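Local coordinates for putative antidote protein of plasmid maintenance system (Nostoc punctiforme, PDB 3CEC), which probably binds DNA through a helix-turn-helix domain and is a putative antidote protein of a plasmid maintenance (toxin-antitoxin) system, at residues Asp25-Asp29 with Leu30-Thr34. Numbering follows the deposited sequence. Where two conformers were deposited one is given.
Sequences DILDD and LDINT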
ATOM      1  N   ASP A  25       0.860  -7.075   8.598  1.00  7.37           N
ATOM      2  CA  ASP A  25       0.014  -7.906   9.475  1.00  7.99           C
ATOM      3  C   ASP A  25       0.090  -9.378   9.042  1.00  9.79           C
ATOM      4  O   ASP A  25       0.125 -10.272   9.877  1.00  9.36           O
ATOM      5  CB  ASP A  25      -1.400  -7.419   9.470  1.00 10.24           C
ATOM      6  CG  ASP A  25      -2.256  -8.125  10.509  1.00 15.93           C
ATOM      7  OD1 ASP A  25      -1.977  -7.972  11.731  1.00 19.31           O
ATOM      8  OD2 ASP A  25      -3.158  -8.817  10.046  1.00 16.90           O
ATOM      9  N   ILE A  26       0.026  -9.611   7.723  1.00  8.37           N
ATOM     10  CA  ILE A  26       0.148 -10.976   7.179  1.00  7.92           C
ATOM     11  C   ILE A  26       1.494 -11.574   7.614  1.00  7.62           C
ATOM     12  O   ILE A  26       1.566 -12.726   8.037  1.00  9.03           O
ATOM     13  CB  ILE A  26      -0.006 -10.962   5.639  1.00  9.67           C
ATOM     14  CG1 ILE A  26      -1.472 -10.626   5.276  1.00  9.41           C
ATOM     15  CG2 ILE A  26       0.447 -12.282   5.032  1.00 11.71           C
ATOM     16  CD1 ILE A  26      -1.671 -10.295   3.743  1.00 13.08           C
ATOM     17  N   LEU A  27       2.557 -10.804   7.456  1.00  9.57           N
ATOM     18  CA  LEU A  27       3.899 -11.347   7.699  1.00 11.09           C
ATOM     19  C   LEU A  27       3.978 -11.672   9.197  1.00  9.82           C
ATOM     20  O   LEU A  27       4.606 -12.654   9.610  1.00 12.01           O
ATOM     21  CB  LEU A  27       4.962 -10.332   7.265  1.00 12.41           C
ATOM     22  CG  LEU A  27       4.999 -10.058   5.752  1.00 15.00           C
ATOM     23  CD1 LEU A  27       6.306  -9.349   5.306  1.00 16.83           C
ATOM     24  CD2 LEU A  27       4.788 -11.330   4.922  1.00 14.45           C
ATOM     25  N   ASP A  28       3.328 -10.848   9.992  0.50  8.94           N
ATOM     26  CA  ASP A  28       3.351 -11.029  11.465  0.50  9.08           C
ATOM     27  C   ASP A  28       2.620 -12.324  11.840  0.50  9.82           C
ATOM     28  O   ASP A  28       3.066 -13.132  12.664  0.50 10.97           O
ATOM     29  CB  ASP A  28       2.738  -9.830  12.146  0.50  8.45           C
ATOM     30  CG  ASP A  28       2.863  -9.878  13.656  0.50 16.80           C
ATOM     31  OD1 ASP A  28       3.794 -10.568  14.146  0.50 15.02           O
ATOM     32  OD2 ASP A  28       2.032  -9.203  14.322  0.50 16.01           O
ATOM     33  N   ASP A  29       1.475 -12.538  11.211  1.00  8.46           N
ATOM     34  CA  ASP A  29       0.744 -13.734  11.483  1.00  8.80           C
ATOM     35  C   ASP A  29       1.529 -14.982  11.024  1.00  8.82           C
ATOM     36  O   ASP A  29       1.427 -16.047  11.648  1.00 12.05           O
ATOM     37  CB  ASP A  29      -0.648 -13.753  10.786  1.00  9.27           C
ATOM     38  CG  ASP A  29      -1.682 -12.890  11.461  1.00 11.80           C
ATOM     39  OD1 ASP A  29      -1.400 -12.239  12.484  1.00 14.02           O
ATOM     40  OD2 ASP A  29      -2.816 -12.834  10.927  1.00 13.80           O
ATOM     41  N   LEU A  30       2.216 -14.882   9.894  1.00  8.55           N
ATOM     42  CA  LEU A  30       2.944 -16.007   9.283  1.00  6.90           C
ATOM     43  C   LEU A  30       4.288 -16.236   9.950  1.00 11.31           C
ATOM     44  O   LEU A  30       4.943 -17.262   9.762  1.00 12.24           O
ATOM     45  CB  LEU A  30       3.255 -15.735   7.816  1.00  8.32           C
ATOM     46  CG  LEU A  30       2.105 -15.773   6.834  1.00  8.50           C
ATOM     47  CD1 LEU A  30       2.511 -15.294   5.435  1.00 11.73           C
ATOM     48  CD2 LEU A  30       1.499 -17.165   6.772  1.00 11.19           C
ATOM     49  N   ASP A  31       4.732 -15.278  10.717  0.50 10.05           N
ATOM     50  CA  ASP A  31       6.059 -15.376  11.345  0.50 11.90           C
ATOM     51  C   ASP A  31       7.131 -15.481  10.263  0.50 11.35           C
ATOM     52  O   ASP A  31       7.992 -16.377  10.290  0.50  8.78           O
ATOM     53  CB  ASP A  31       6.138 -16.576  12.299  0.50  9.81           C
ATOM     54  CG  ASP A  31       5.491 -16.300  13.646  0.50 17.13           C
ATOM     55  OD1 ASP A  31       5.766 -15.224  14.239  0.50 17.86           O
ATOM     56  OD2 ASP A  31       4.712 -17.163  14.119  0.50 19.02           O
ATOM     57  N   ILE A  32       7.026 -14.602   9.266  1.00 11.09           N
ATOM     58  CA  ILE A  32       8.108 -14.482   8.285  1.00 12.27           C
ATOM     59  C   ILE A  32       8.491 -13.007   8.142  1.00 12.97           C
ATOM     60  O   ILE A  32       7.771 -12.079   8.570  1.00 13.64           O
ATOM     61  CB  ILE A  32       7.823 -15.117   6.929  1.00 15.26           C
ATOM     62  CG1 ILE A  32       6.729 -14.380   6.163  1.00 12.75           C
ATOM     63  CG2 ILE A  32       7.415 -16.648   7.086  1.00 14.57           C
ATOM     64  CD1 ILE A  32       6.574 -14.791   4.689  1.00 14.08           C
ATOM     65  N   ASN A  33       9.669 -12.791   7.586  1.00 11.43           N
ATOM     66  CA  ASN A  33      10.141 -11.436   7.475  1.00 10.73           C
ATOM     67  C   ASN A  33       9.999 -10.906   6.060  1.00  9.98           C
ATOM     68  O   ASN A  33       9.602 -11.627   5.150  1.00  9.93           O
ATOM     69  CB  ASN A  33      11.575 -11.257   8.020  1.00 10.93           C
ATOM     70  CG  ASN A  33      12.607 -12.074   7.249  1.00 12.37           C
ATOM     71  OD1 ASN A  33      12.486 -12.265   6.053  1.00 15.03           O
ATOM     72  ND2 ASN A  33      13.692 -12.461   7.918  1.00 13.69           N
ATOM     73  N   THR A  34      10.385  -9.623   5.912  1.00 11.50           N
ATOM     74  CA  THR A  34      10.178  -8.939   4.625  1.00 11.07           C
ATOM     75  C   THR A  34      11.059  -9.578   3.572  1.00 10.33           C
ATOM     76  O   THR A  34      10.670  -9.739   2.408  1.00 11.13           O
ATOM     77  CB  THR A  34      10.420  -7.427   4.669  1.00 10.34           C
ATOM     78  OG1 THR A  34      11.752  -7.180   5.187  1.00 13.92           O
ATOM     79  CG2 THR A  34       9.449  -6.726   5.621  1.00 11.62           C
TER
HETATM   80  O   HOH W   1       3.040 -18.119  12.379  1.00 32.15           O
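Leu27 O accepts two backbone N-H groups from the chain that follows its helix: a bond of 3.1 Å from Ile32 N, with an N-H...O angle of 163°, and a weak, strongly bent one from Asp31 N. One residue earlier, Leu30 N still makes the regular helical bond to Ile26 O (2.9 Å). Asp31 N also bonds weakly to Asp28 O. Together with the positive phi of Asp31 (61°), the pairing of Ile32 N with Leu27 O and of Asp31 N with Asp28 O forms a Schellman motif, which ends helix 19-30 and turns the chain toward helix 34-41 of the helix-turn-helix domain. In one of two conformers, Asp31 OD2 accepts from a water (2.6 Å) that also donates to Asp29 O, probably only a partial tie to the last turn. The apolar side of the turn is carried by Leu27, the buried residue here. With CG anti to its carbonyl carbon (chi1 -66°), it sends CD2 across Ile32, 3.8 Å from CG1, while CD1 reaches Thr34 CA at 4.0 Å. Replacing Leu27 by an alanine would probably open a gap beside Ile32 and Thr34, leaving the turn held mainly by its backbone bonds. Ile26 and Leu30 lie alongside each other, CG2 to CD1 3.7 Å. Farther on, Asn33 N-caps helix 34-41 through OD1 to Asn36 N, and Thr34 OG1 hydrogen-bonds Asn45 and Gln49.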